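Glutamate receptor kainate-like protein (Pleurobrachia bachei, PDB 4ZDM) probably forms glycine-activated ion channels as an ionotropic glutamate receptor subunit, here represented by its ligand-binding domain with glycine bound. Local coordinates at residues Glu176-Met181 with Phe186-Glu191; Glu17-Ser22 with Ile195-Lys200; Ala99-Lys102 with Asp106-Leu109; Arg180-Gly185 with Lys200-Ile205. One frame throughout, in Å; residues are numbered along the deposited sequence. Where two conformers were deposited one is given.

Interaction 1. Residues Glu176-Met181 with Phe186-Glu191. With GLY (glycine), chain B.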
loop_
_atom_site.group_PDB
_atom_site.type_symbol
_atom_site.label_atom_id
_atom_site.label_comp_id
_atom_site.label_asym_id
_atom_site.label_seq_id
_atom_site.Cartn_x
_atom_site.Cartn_y
_atom_site.Cartn_z
ATOM N N GLU A 176 26.443 -7.853 -11.897
ATOM C CA GLU A 176 27.540 -7.236 -12.600
ATOM C C GLU A 176 28.861 -7.472 -11.886
ATOM O O GLU A 176 29.882 -7.739 -12.519
ATOM C CB GLU A 176 27.300 -5.744 -12.794
ATOM C CG GLU A 176 28.372 -5.160 -13.660
ATOM C CD GLU A 176 28.179 -3.692 -13.937
ATOM O OE1 GLU A 176 27.107 -3.167 -13.589
ATOM O OE2 GLU A 176 29.106 -3.082 -14.534
ATOM N N GLY A 177 28.872 -7.411 -10.557
ATOM C CA GLY A 177 30.104 -7.705 -9.838
ATOM C C GLY A 177 30.588 -9.125 -10.084
ATOM O O GLY A 177 31.775 -9.383 -10.269
ATOM N N LEU A 178 29.672 -10.069 -10.046
ATOM C CA LEU A 178 30.021 -11.468 -10.299
ATOM C C LEU A 178 30.556 -11.648 -11.698
ATOM O O LEU A 178 31.523 -12.363 -11.908
ATOM C CB LEU A 178 28.818 -12.381 -10.095
ATOM C CG LEU A 178 28.219 -12.459 -8.692
ATOM C CD1 LEU A 178 26.884 -13.160 -8.787
ATOM C CD2 LEU A 178 29.128 -13.222 -7.825
ATOM N N GLU A 179 29.943 -10.966 -12.651
ATOM C CA GLU A 179 30.410 -11.042 -14.025
ATOM C C GLU A 179 31.831 -10.529 -14.183
ATOM O O GLU A 179 32.643 -11.146 -14.884
ATOM C CB GLU A 179 29.454 -10.256 -14.882
ATOM C CG GLU A 179 29.744 -10.286 -16.332
ATOM C CD GLU A 179 28.669 -9.521 -17.063
ATOM O OE1 GLU A 179 28.829 -8.266 -17.231
ATOM O OE2 GLU A 179 27.626 -10.165 -17.360
ATOM N N ARG A 180 32.127 -9.382 -13.575
ATOM C CA ARG A 180 33.462 -8.835 -13.658
ATOM C C ARG A 180 34.464 -9.749 -12.995
ATOM O O ARG A 180 35.604 -9.936 -13.474
ATOM C CB ARG A 180 33.519 -7.464 -13.019
ATOM C CG ARG A 180 32.827 -6.377 -13.767
ATOM C CD ARG A 180 33.716 -5.889 -14.886
ATOM N NE ARG A 180 34.873 -5.112 -14.435
ATOM C CZ ARG A 180 34.862 -3.804 -14.193
ATOM N NH1 ARG A 180 33.751 -3.080 -14.290
ATOM N NH2 ARG A 180 35.972 -3.220 -13.831
ATOM N N MET A 181 34.084 -10.323 -11.859
ATOM C CA MET A 181 34.957 -11.271 -11.188
ATOM C C MET A 181 35.272 -12.490 -12.060
ATOM O O MET A 181 36.426 -12.932 -12.158
ATOM C CB MET A 181 34.298 -11.730 -9.881
ATOM C CG MET A 181 35.074 -12.766 -9.080
ATOM S SD MET A 181 34.095 -13.450 -7.748
ATOM C CE MET A 181 32.986 -14.482 -8.655
ATOM N N PHE A 186 39.936 -9.287 -11.064
ATOM C CA PHE A 186 38.969 -8.448 -10.350
ATOM C C PHE A 186 38.474 -9.167 -9.103
ATOM O O PHE A 186 37.879 -10.242 -9.208
ATOM C CB PHE A 186 37.808 -8.133 -11.287
ATOM C CG PHE A 186 36.732 -7.252 -10.711
ATOM C CD1 PHE A 186 35.680 -7.795 -9.990
ATOM C CD2 PHE A 186 36.727 -5.885 -10.959
ATOM C CE1 PHE A 186 34.640 -6.974 -9.511
ATOM C CE2 PHE A 186 35.709 -5.078 -10.469
ATOM C CZ PHE A 186 34.682 -5.626 -9.747
ATOM N N VAL A 187 38.714 -8.571 -7.922
ATOM C CA VAL A 187 38.259 -9.100 -6.641
ATOM C C VAL A 187 36.904 -8.470 -6.321
ATOM O O VAL A 187 36.793 -7.250 -6.234
ATOM C CB VAL A 187 39.257 -8.824 -5.515
ATOM C CG1 VAL A 187 38.740 -9.317 -4.208
ATOM C CG2 VAL A 187 40.609 -9.505 -5.817
ATOM N N PHE A 188 35.895 -9.304 -6.188
ATOM C CA PHE A 188 34.563 -8.847 -5.812
ATOM C C PHE A 188 34.395 -9.063 -4.335
ATOM O O PHE A 188 34.534 -10.182 -3.841
ATOM C CB PHE A 188 33.493 -9.598 -6.610
ATOM C CG PHE A 188 32.069 -9.099 -6.410
ATOM C CD1 PHE A 188 31.774 -7.762 -6.268
ATOM C CD2 PHE A 188 31.017 -9.985 -6.451
ATOM C CE1 PHE A 188 30.467 -7.352 -6.077
ATOM C CE2 PHE A 188 29.697 -9.555 -6.296
ATOM C CZ PHE A 188 29.435 -8.238 -6.114
ATOM N N ILE A 189 34.106 -7.983 -3.614
ATOM C CA ILE A 189 33.907 -8.053 -2.176
ATOM C C ILE A 189 32.398 -7.958 -1.903
ATOM O O ILE A 189 31.809 -6.895 -2.115
ATOM C CB ILE A 189 34.671 -6.965 -1.412
ATOM C CG1 ILE A 189 36.175 -7.052 -1.686
ATOM C CG2 ILE A 189 34.362 -7.110 0.065
ATOM C CD1 ILE A 189 36.945 -5.813 -1.225
ATOM N N ASP A 190 31.808 -9.063 -1.478
ATOM C CA ASP A 190 30.367 -9.084 -1.212
ATOM C C ASP A 190 30.068 -10.109 -0.129
ATOM O O ASP A 190 30.905 -10.372 0.710
ATOM C CB ASP A 190 29.600 -9.298 -2.514
ATOM C CG ASP A 190 28.175 -8.746 -2.455
ATOM O OD1 ASP A 190 27.269 -9.444 -1.994
ATOM O OD2 ASP A 190 27.976 -7.599 -2.886
ATOM N N GLU A 191 28.838 -10.600 -0.084
ATOM C CA GLU A 191 28.322 -11.254 1.115
ATOM C C GLU A 191 28.274 -12.754 1.031
ATOM O O GLU A 191 27.699 -13.331 0.111
ATOM C CB GLU A 191 26.897 -10.769 1.435
ATOM C CG GLU A 191 26.812 -9.236 1.590
ATOM C CD GLU A 191 25.424 -8.743 2.017
ATOM O OE1 GLU A 191 24.440 -9.513 1.848
ATOM O OE2 GLU A 191 25.368 -7.593 2.538
HETATM N N GLY B . 21.984 -8.263 1.320
HETATM C CA GLY B . 22.436 -7.007 0.668
HETATM C C GLY B . 22.061 -5.763 1.393
HETATM O O GLY B . 22.481 -4.653 1.028
HETATM O OXT GLY B . 21.289 -5.815 2.398
HETATM O O HOH W 1 38.653 -12.259 -10.821
#
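Phe186 and Phe188 both place CG anti to the backbone N (chi1 -179° and -174°), which sends their rings from strand 186-191 onto helix 176-181. Arg180 CB sits over the centre of the Phe186 ring, 3.7 Å from the centroid, as a CH-pi contact. The arginine chain then bends at chi2 and chi3. This brings the guanidinium beside the ring, so that Phe186 CE2 lies over one guanidinium face, off toward its rim; Arg180 NH2 is 3.9 Å from Phe186 CE2. The two planes are inclined by 47°. The helix backbone also touches the ring, with Met181 N 3.5 Å from Phe186 CD1. Were Phe186 an alanine, Arg180 CB would lose the ring it rests on, and a gap is likely to open beside Met181 N.

The Phe188 ring is covered on both faces. Gly177, with no side chain, lays its CA over one face, 3.8 Å from the ring centroid. Asp190 CB lies over the other, nearer the rim. Leu178 CD2 meets Phe188 CD2 at 4.0 Å, and Met181 CB packs on Phe188 CB. A water donates to both Met181 O and Phe186 O, bridging the two backbones. Farther along the strand, Glu191 OE1 accepts a hydrogen bond of 2.8 Å from the amino N of the bound glycine. The arrangement is a helix laid roughly antiparallel on the next strand, as in the periplasmic-binding-protein-like fold of receptor ligand-binding domains, with the strand running into the agonist pocket.

Interaction 2. Residues Glu17-Ser22 with Ile195-Lys200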
loop_
_atom_site.group_PDB
_atom_site.type_symbol
_atom_site.label_atom_id
_atom_site.label_comp_id
_atom_site.label_asym_id
_atom_site.label_seq_id
_atom_site.Cartn_x
_atom_site.Cartn_y
_atom_site.Cartn_z
ATOM N N GLU A 17 17.401 -11.962 -6.226
ATOM C CA GLU A 17 18.771 -12.398 -5.957
ATOM C C GLU A 17 18.673 -13.757 -5.340
ATOM O O GLU A 17 18.241 -13.898 -4.183
ATOM C CB GLU A 17 19.525 -11.443 -5.043
ATOM C CG GLU A 17 20.976 -11.833 -4.894
ATOM C CD GLU A 17 21.721 -10.897 -3.957
ATOM O OE1 GLU A 17 21.609 -9.682 -4.205
ATOM O OE2 GLU A 17 22.430 -11.401 -3.054
ATOM N N MET A 18 19.061 -14.800 -6.060
ATOM C CA MET A 18 19.085 -16.124 -5.500
ATOM C C MET A 18 20.223 -16.283 -4.528
ATOM O O MET A 18 21.246 -15.625 -4.657
ATOM C CB MET A 18 19.152 -17.124 -6.655
ATOM C CG MET A 18 17.828 -17.244 -7.428
ATOM S SD MET A 18 16.451 -17.867 -6.451
ATOM C CE MET A 18 16.794 -19.629 -6.516
ATOM N N PRO A 19 20.044 -17.165 -3.510
ATOM C CA PRO A 19 18.939 -18.119 -3.357
ATOM C C PRO A 19 17.721 -17.588 -2.605
ATOM O O PRO A 19 16.786 -18.333 -2.333
ATOM C CB PRO A 19 19.593 -19.247 -2.541
ATOM C CG PRO A 19 20.535 -18.512 -1.655
ATOM C CD PRO A 19 21.080 -17.372 -2.477
ATOM N N PHE A 20 17.726 -16.290 -2.321
ATOM C CA PHE A 20 16.722 -15.708 -1.448
ATOM C C PHE A 20 15.395 -15.435 -2.170
ATOM O O PHE A 20 14.319 -15.785 -1.650
ATOM C CB PHE A 20 17.277 -14.434 -0.835
ATOM C CG PHE A 20 18.576 -14.633 -0.095
ATOM C CD1 PHE A 20 18.621 -15.369 1.090
ATOM C CD2 PHE A 20 19.767 -14.147 -0.627
ATOM C CE1 PHE A 20 19.864 -15.588 1.740
ATOM C CE2 PHE A 20 20.967 -14.370 0.040
ATOM C CZ PHE A 20 21.007 -15.073 1.198
ATOM N N ILE A 21 15.470 -14.817 -3.360
ATOM C CA ILE A 21 14.289 -14.460 -4.175
ATOM C C ILE A 21 14.649 -14.615 -5.621
ATOM O O ILE A 21 15.685 -14.104 -6.060
ATOM C CB ILE A 21 13.796 -13.012 -3.906
ATOM C CG1 ILE A 21 13.534 -12.798 -2.416
ATOM C CG2 ILE A 21 12.548 -12.687 -4.763
ATOM C CD1 ILE A 21 13.155 -11.395 -2.048
ATOM N N SER A 22 13.834 -15.354 -6.373
ATOM C CA SER A 22 14.083 -15.489 -7.813
ATOM C C SER A 22 13.700 -14.277 -8.636
ATOM O O SER A 22 13.026 -13.382 -8.164
ATOM C CB SER A 22 13.308 -16.704 -8.317
ATOM O OG SER A 22 11.925 -16.435 -8.333
ATOM N N ILE A 195 27.183 -15.352 -1.829
ATOM C CA ILE A 195 28.142 -15.413 -2.916
ATOM C C ILE A 195 28.731 -16.821 -3.097
ATOM O O ILE A 195 29.209 -17.133 -4.187
ATOM C CB ILE A 195 29.229 -14.331 -2.755
ATOM C CG1 ILE A 195 29.988 -14.160 -4.059
ATOM C CG2 ILE A 195 30.188 -14.672 -1.641
ATOM C CD1 ILE A 195 30.875 -12.988 -4.044
ATOM N N ASN A 196 28.673 -17.662 -2.076
ATOM C CA ASN A 196 29.105 -19.036 -2.236
ATOM C C ASN A 196 28.057 -19.820 -2.990
ATOM O O ASN A 196 28.407 -20.706 -3.780
ATOM C CB ASN A 196 29.380 -19.678 -0.886
ATOM C CG ASN A 196 30.584 -19.093 -0.169
ATOM O OD1 ASN A 196 30.625 -19.078 1.079
ATOM N ND2 ASN A 196 31.545 -18.598 -0.905
ATOM N N TYR A 197 26.769 -19.512 -2.815
ATOM C CA TYR A 197 25.743 -20.098 -3.649
ATOM C C TYR A 197 25.942 -19.641 -5.106
ATOM O O TYR A 197 25.866 -20.428 -6.049
ATOM C CB TYR A 197 24.342 -19.701 -3.144
ATOM C CG TYR A 197 23.225 -20.031 -4.102
ATOM C CD1 TYR A 197 22.892 -19.149 -5.109
ATOM C CD2 TYR A 197 22.507 -21.232 -4.005
ATOM C CE1 TYR A 197 21.897 -19.439 -6.020
ATOM C CE2 TYR A 197 21.486 -21.530 -4.922
ATOM C CZ TYR A 197 21.208 -20.618 -5.922
ATOM O OH TYR A 197 20.195 -20.909 -6.826
ATOM N N ALA A 198 26.170 -18.355 -5.299
ATOM C CA ALA A 198 26.236 -17.754 -6.643
ATOM C C ALA A 198 27.387 -18.339 -7.447
ATOM O O ALA A 198 27.297 -18.364 -8.692
ATOM C CB ALA A 198 26.376 -16.233 -6.553
ATOM N N THR A 199 28.433 -18.799 -6.765
ATOM C CA THR A 199 29.625 -19.349 -7.413
ATOM C C THR A 199 29.798 -20.831 -7.209
ATOM O O THR A 199 30.880 -21.372 -7.442
ATOM C CB THR A 199 30.909 -18.613 -6.924
ATOM O OG1 THR A 199 31.081 -18.745 -5.501
ATOM C CG2 THR A 199 30.829 -17.169 -7.323
ATOM N N LYS A 200 28.728 -21.510 -6.807
ATOM C CA LYS A 200 28.761 -22.951 -6.587
ATOM C C LYS A 200 29.207 -23.655 -7.857
ATOM O O LYS A 200 28.698 -23.372 -8.933
ATOM C CB LYS A 200 27.380 -23.456 -6.156
ATOM C CG LYS A 200 27.327 -24.924 -5.730
ATOM C CD LYS A 200 25.883 -25.365 -5.414
ATOM C CE LYS A 200 25.740 -26.893 -5.310
ATOM N NZ LYS A 200 24.647 -27.454 -6.213
#
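The Tyr197 ring carries Pro19 on one face. Pro19 CB stands above the ring centre, 3.8 Å from the centroid and 10° off the ring normal, which makes a CH-pi contact. Pro19 CD reaches the same face at 3.7 Å from Tyr197 CD1. The proline ring rests broadly on the tyrosine. Pro19 CD also lies over a face of the Phe20 ring, toward its rim. Met18 approaches the Tyr197 ring obliquely, with Met18 CB 3.6 Å from Tyr197 CE1. Its chain bends at chi2 and chi3 and brings Met18 CE to 3.6 Å from Tyr197 OH.

With CG anti to the backbone N (chi1 168°), the Tyr197 ring is directed at the loop. Pro19 follows a cis peptide bond, around which the loop folds back: Glu17 N bonds to Ile21 O, and Ile21 N to Glu17 O. The consecutive residues Phe20 and Ile21 are set against the single Glu17 in a classic beta bulge. Thr199 OG1 donates to Ile195 O at 2.8 Å, where the chain leaves the helix.

Lys255 makes a cation-pi contact with Tyr197 and donates to its carbonyl O. Tyr248 touches both Pro19 and Tyr197. With the Pro19 side chain about 10 Å from the bound glycine, the contact joins the loop after strand 8-13 in one lobe to helix 194-198 in the other, consistent with the two-lobed periplasmic-binding-protein-like fold.

Interaction 3. Residues Ala99-Lys102 with Asp106-Leu109; sequences AVRK and DFSL. With GLY (glycine), chain B.
The glycine pocket of this receptor domain includes Arg101, and Phe107 packs against the stem of that side chain. Arg101 CB lies at the edge of the Phe107 ring, near its plane, 3.7 Å from Phe107 CZ. Arg101 CD comes to 4.0 Å from the same atom. Lys102 N also meets the ring edge, 3.9 Å from Phe107 CE1. The phenylalanine therefore wedges its rim against the helix and the start of the arginine chain.

Beyond CG the arginine is extended (chi2 172°, chi3 173°), which carries the guanidinium past the ring to the ligand. There it meets the carboxylate of the bound glycine edge-on. Arg101 NH1 donates to glycine OXT at 2.8 Å, in a nearly straight bond of 171°. Arg101 NH2 donates to glycine O at 2.9 Å. The two bonds form a paired grip, one oxygen to each terminal nitrogen. A leucine in place of Arg101 would probably leave the ligand carboxylate without its positive mate and both oxygens without these bonds.

The same two nitrogens have second partners, Ser96 O for NH1 and Gly67 O for NH2. These bonds probably limit rotation of the guanidinium and keep it turned to the carboxylate. Such an arginine, bound to the agonist alpha-carboxylate, is a hallmark of ionotropic glutamate receptors.

Helix 99-102 follows strand 94-96, and Leu95 of that strand touches both Arg101 and Phe107. Strand 106-107 pairs antiparallel with strand 205-221. On the ligand side, Asn148 and Leu151 of helix 148-155 pack on Arg101.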
loop_
_atom_site.group_PDB
_atom_site.type_symbol
_atom_site.label_atom_id
_atom_site.label_comp_id
_atom_site.label_asym_id
_atom_site.label_seq_id
_atom_site.Cartn_x
_atom_site.Cartn_y
_atom_site.Cartn_z
ATOM N N ALA A 99 24.837 -0.492 11.109
ATOM C CA ALA A 99 24.504 0.595 12.001
ATOM C C ALA A 99 23.935 1.788 11.274
ATOM O O ALA A 99 23.055 2.472 11.818
ATOM C CB ALA A 99 25.761 1.019 12.801
ATOM N N VAL A 100 24.359 2.038 10.062
ATOM C CA VAL A 100 23.798 3.189 9.363
ATOM C C VAL A 100 22.300 2.979 9.040
ATOM O O VAL A 100 21.482 3.901 9.201
ATOM C CB VAL A 100 24.578 3.493 8.126
ATOM C CG1 VAL A 100 23.972 4.703 7.474
ATOM C CG2 VAL A 100 26.028 3.830 8.472
ATOM N N ARG A 101 21.925 1.779 8.576
ATOM C CA ARG A 101 20.528 1.478 8.393
ATOM C C ARG A 101 19.729 1.438 9.667
ATOM O O ARG A 101 18.597 1.946 9.693
ATOM C CB ARG A 101 20.410 0.130 7.679
ATOM C CG ARG A 101 20.957 0.135 6.253
ATOM C CD ARG A 101 20.999 -1.265 5.659
ATOM N NE ARG A 101 21.368 -1.188 4.238
ATOM C CZ ARG A 101 21.452 -2.256 3.467
ATOM N NH1 ARG A 101 21.346 -3.486 3.986
ATOM N NH2 ARG A 101 21.670 -2.139 2.171
ATOM N N LYS A 102 20.268 0.834 10.716
ATOM C CA LYS A 102 19.552 0.656 11.974
ATOM C C LYS A 102 19.233 2.012 12.629
ATOM O O LYS A 102 18.292 2.095 13.454
ATOM C CB LYS A 102 20.353 -0.261 12.909
ATOM C CG LYS A 102 19.619 -0.678 14.179
ATOM C CD LYS A 102 20.564 -1.483 15.066
ATOM C CE LYS A 102 20.300 -1.262 16.567
ATOM N NZ LYS A 102 21.502 -1.638 17.430
ATOM N N ASP A 106 14.139 -0.413 11.583
ATOM C CA ASP A 106 14.330 -1.586 12.447
ATOM C C ASP A 106 14.588 -2.823 11.614
ATOM O O ASP A 106 14.220 -2.905 10.422
ATOM C CB ASP A 106 13.114 -1.850 13.311
ATOM C CG ASP A 106 13.059 -1.014 14.601
ATOM O OD1 ASP A 106 14.033 -0.308 14.935
ATOM O OD2 ASP A 106 12.020 -1.147 15.282
ATOM N N PHE A 107 15.238 -3.785 12.241
ATOM C CA PHE A 107 15.472 -5.114 11.675
ATOM C C PHE A 107 14.762 -6.131 12.538
ATOM O O PHE A 107 14.785 -6.050 13.781
ATOM C CB PHE A 107 16.967 -5.404 11.609
ATOM C CG PHE A 107 17.650 -4.624 10.556
ATOM C CD1 PHE A 107 18.078 -3.333 10.796
ATOM C CD2 PHE A 107 17.817 -5.136 9.306
ATOM C CE1 PHE A 107 18.696 -2.587 9.793
ATOM C CE2 PHE A 107 18.424 -4.418 8.304
ATOM C CZ PHE A 107 18.861 -3.121 8.545
ATOM N N SER A 108 14.160 -7.081 11.856
ATOM C CA SER A 108 13.607 -8.241 12.552
ATOM C C SER A 108 14.693 -9.053 13.183
ATOM O O SER A 108 15.876 -8.903 12.901
ATOM C CB SER A 108 12.809 -9.132 11.588
ATOM O OG SER A 108 13.642 -9.876 10.696
ATOM N N LEU A 109 14.255 -9.979 14.032
ATOM C CA LEU A 109 15.095 -11.097 14.409
ATOM C C LEU A 109 15.630 -11.726 13.127
ATOM O O LEU A 109 14.909 -11.855 12.132
ATOM C CB LEU A 109 14.286 -12.074 15.274
ATOM C CG LEU A 109 14.984 -13.254 15.881
ATOM C CD1 LEU A 109 14.411 -13.501 17.329
ATOM C CD2 LEU A 109 14.749 -14.430 14.996
HETATM N N GLY B . 21.984 -8.263 1.320
HETATM C CA GLY B . 22.436 -7.007 0.668
HETATM C C GLY B . 22.061 -5.763 1.393
HETATM O O GLY B . 22.481 -4.653 1.028
HETATM O OXT GLY B . 21.289 -5.815 2.398
HETATM O O HOH W 2 16.448 0.244 14.828
#

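Interaction 4. Residues Arg180-Gly185 with Lys200-Ile205; sequences RMRAGG and KGECDI
Arg182 and Glu202 form a two-pronged salt bridge between helix 174-182 and the loop before strand 205-221. Arg182 NE donates to Glu202 OE1 at 2.9 Å, with the oxygen close to the guanidinium plane. Arg182 NH2 donates to Glu202 OE2 at 3.0 Å, on the syn lone pair. This second bond is more bent, at 139°. The arginine thus presents its side, NE and one NH2, to the two oxygens. The planes are 41° apart, so the groups meet twisted rather than flat.

Next to the salt bridge is a small apolar contact. Met181 CE meets Ile205 CG2 at 4.0 Å, tip to tip, and Ile205 CD1 lies at a similar distance from the same methyl.

Both charged chains are drawn out to reach each other. Arg182 is extended from CG to NE, and Glu202 is extended beyond CG (chi2 177°). An inverse gamma turn is centred on Glu202, which also opens a type I beta turn ending at Ile205, closed by Ile205 N to Glu202 O at 3.1 Å. These turns set the acid and the isoleucine toward the helix.

Leu119 of strand 112-121 lies against both Met181 and Ile205. Gly185 bonds through its backbone to Gln140 of strand 140-144, and Asp204 to Ser122, just after strand 112-121.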
loop_
_atom_site.group_PDB
_atom_site.type_symbol
_atom_site.label_atom_id
_atom_site.label_comp_id
_atom_site.label_asym_id
_atom_site.label_seq_id
_atom_site.Cartn_x
_atom_site.Cartn_y
_atom_site.Cartn_z
ATOM N N ARG A 180 32.127 -9.382 -13.575
ATOM C CA ARG A 180 33.462 -8.835 -13.658
ATOM C C ARG A 180 34.464 -9.749 -12.995
ATOM O O ARG A 180 35.604 -9.936 -13.474
ATOM C CB ARG A 180 33.519 -7.464 -13.019
ATOM C CG ARG A 180 32.827 -6.377 -13.767
ATOM C CD ARG A 180 33.716 -5.889 -14.886
ATOM N NE ARG A 180 34.873 -5.112 -14.435
ATOM C CZ ARG A 180 34.862 -3.804 -14.193
ATOM N NH1 ARG A 180 33.751 -3.080 -14.290
ATOM N NH2 ARG A 180 35.972 -3.220 -13.831
ATOM N N MET A 181 34.084 -10.323 -11.859
ATOM C CA MET A 181 34.957 -11.271 -11.188
ATOM C C MET A 181 35.272 -12.490 -12.060
ATOM O O MET A 181 36.426 -12.932 -12.158
ATOM C CB MET A 181 34.298 -11.730 -9.881
ATOM C CG MET A 181 35.074 -12.766 -9.080
ATOM S SD MET A 181 34.095 -13.450 -7.748
ATOM C CE MET A 181 32.986 -14.482 -8.655
ATOM N N ARG A 182 34.236 -13.049 -12.656
ATOM C CA ARG A 182 34.418 -14.230 -13.511
ATOM C C ARG A 182 35.337 -13.961 -14.684
ATOM O O ARG A 182 35.954 -14.912 -15.191
ATOM C CB ARG A 182 33.062 -14.737 -13.994
ATOM C CG ARG A 182 32.284 -15.418 -12.917
ATOM C CD ARG A 182 30.890 -15.746 -13.372
ATOM N NE ARG A 182 30.121 -16.311 -12.282
ATOM C CZ ARG A 182 28.902 -15.907 -11.932
ATOM N NH1 ARG A 182 28.271 -14.961 -12.619
ATOM N NH2 ARG A 182 28.297 -16.501 -10.910
ATOM N N ALA A 183 35.441 -12.706 -15.126
ATOM C CA ALA A 183 36.297 -12.347 -16.282
ATOM C C ALA A 183 37.775 -12.251 -15.924
ATOM O O ALA A 183 38.644 -12.173 -16.814
ATOM C CB ALA A 183 35.856 -11.048 -16.879
ATOM N N GLY A 184 38.075 -12.240 -14.638
ATOM C CA GLY A 184 39.435 -12.257 -14.144
ATOM C C GLY A 184 40.044 -10.916 -13.782
ATOM O O GLY A 184 39.602 -9.875 -14.252
ATOM N N GLY A 185 41.057 -10.940 -12.938
ATOM C CA GLY A 185 41.751 -9.717 -12.590
ATOM C C GLY A 185 40.987 -8.763 -11.694
ATOM O O GLY A 185 41.361 -7.593 -11.538
ATOM N N LYS A 200 28.728 -21.510 -6.807
ATOM C CA LYS A 200 28.761 -22.951 -6.587
ATOM C C LYS A 200 29.207 -23.655 -7.857
ATOM O O LYS A 200 28.698 -23.372 -8.933
ATOM C CB LYS A 200 27.380 -23.456 -6.156
ATOM C CG LYS A 200 27.327 -24.924 -5.730
ATOM C CD LYS A 200 25.883 -25.365 -5.414
ATOM C CE LYS A 200 25.740 -26.893 -5.310
ATOM N NZ LYS A 200 24.647 -27.454 -6.213
ATOM N N GLY A 201 30.229 -24.477 -7.714
ATOM C CA GLY A 201 30.742 -25.272 -8.824
ATOM C C GLY A 201 31.739 -24.581 -9.741
ATOM O O GLY A 201 32.254 -25.203 -10.676
ATOM N N GLU A 202 32.044 -23.314 -9.478
ATOM C CA GLU A 202 33.007 -22.570 -10.280
ATOM C C GLU A 202 34.380 -22.786 -9.648
ATOM O O GLU A 202 34.804 -22.043 -8.767
ATOM C CB GLU A 202 32.615 -21.081 -10.350
ATOM C CG GLU A 202 31.277 -20.858 -11.035
ATOM C CD GLU A 202 30.844 -19.417 -11.057
ATOM O OE1 GLU A 202 31.677 -18.542 -11.371
ATOM O OE2 GLU A 202 29.647 -19.169 -10.810
ATOM N N CYS A 203 35.081 -23.828 -10.089
ATOM C CA CYS A 203 36.317 -24.239 -9.421
ATOM C C CYS A 203 37.442 -23.194 -9.507
ATOM O O CYS A 203 38.332 -23.171 -8.676
ATOM C CB CYS A 203 36.789 -25.580 -10.000
ATOM S SG CYS A 203 35.596 -26.926 -9.677
ATOM N N ASP A 204 37.381 -22.308 -10.485
ATOM C CA ASP A 204 38.410 -21.278 -10.612
ATOM C C ASP A 204 38.229 -20.082 -9.641
ATOM O O ASP A 204 39.042 -19.166 -9.630
ATOM C CB ASP A 204 38.451 -20.758 -12.058
ATOM C CG ASP A 204 37.058 -20.522 -12.659
ATOM O OD1 ASP A 204 36.049 -21.050 -12.117
ATOM O OD2 ASP A 204 36.984 -19.835 -13.711
ATOM N N ILE A 205 37.141 -20.082 -8.874
ATOM C CA ILE A 205 36.827 -18.946 -7.991
ATOM C C ILE A 205 37.286 -19.332 -6.618
ATOM O O ILE A 205 36.934 -20.417 -6.117
ATOM C CB ILE A 205 35.336 -18.616 -8.023
ATOM C CG1 ILE A 205 34.904 -18.215 -9.439
ATOM C CG2 ILE A 205 34.994 -17.485 -7.014
ATOM C CD1 ILE A 205 35.640 -17.079 -10.060
HETATM O O HOH W 3 35.690 -17.645 -14.229
#

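Interaction 2 opens first along the chain, at residues 17-22, and interactions 3 and 1 follow in series inside the loop it closes. Interactions 1 and 4 share helix 174-182, with centres about 9 Å apart. Interaction 2 lies about 13 Å from interaction 1, centre to centre, and they touch: Met181 CE is 3.7 Å from Thr199 CG2. Interaction 4 starts from the same helix as interaction 1 and crosses interaction 2 along the chain, sharing Lys200 with it. Interaction 3 stands across the chain's centre, about 25 Å from interaction 1 between centres. Still, both reach the same sheet and bind the same glycine: interaction 3 holds its carboxylate and interaction 1 its amino group.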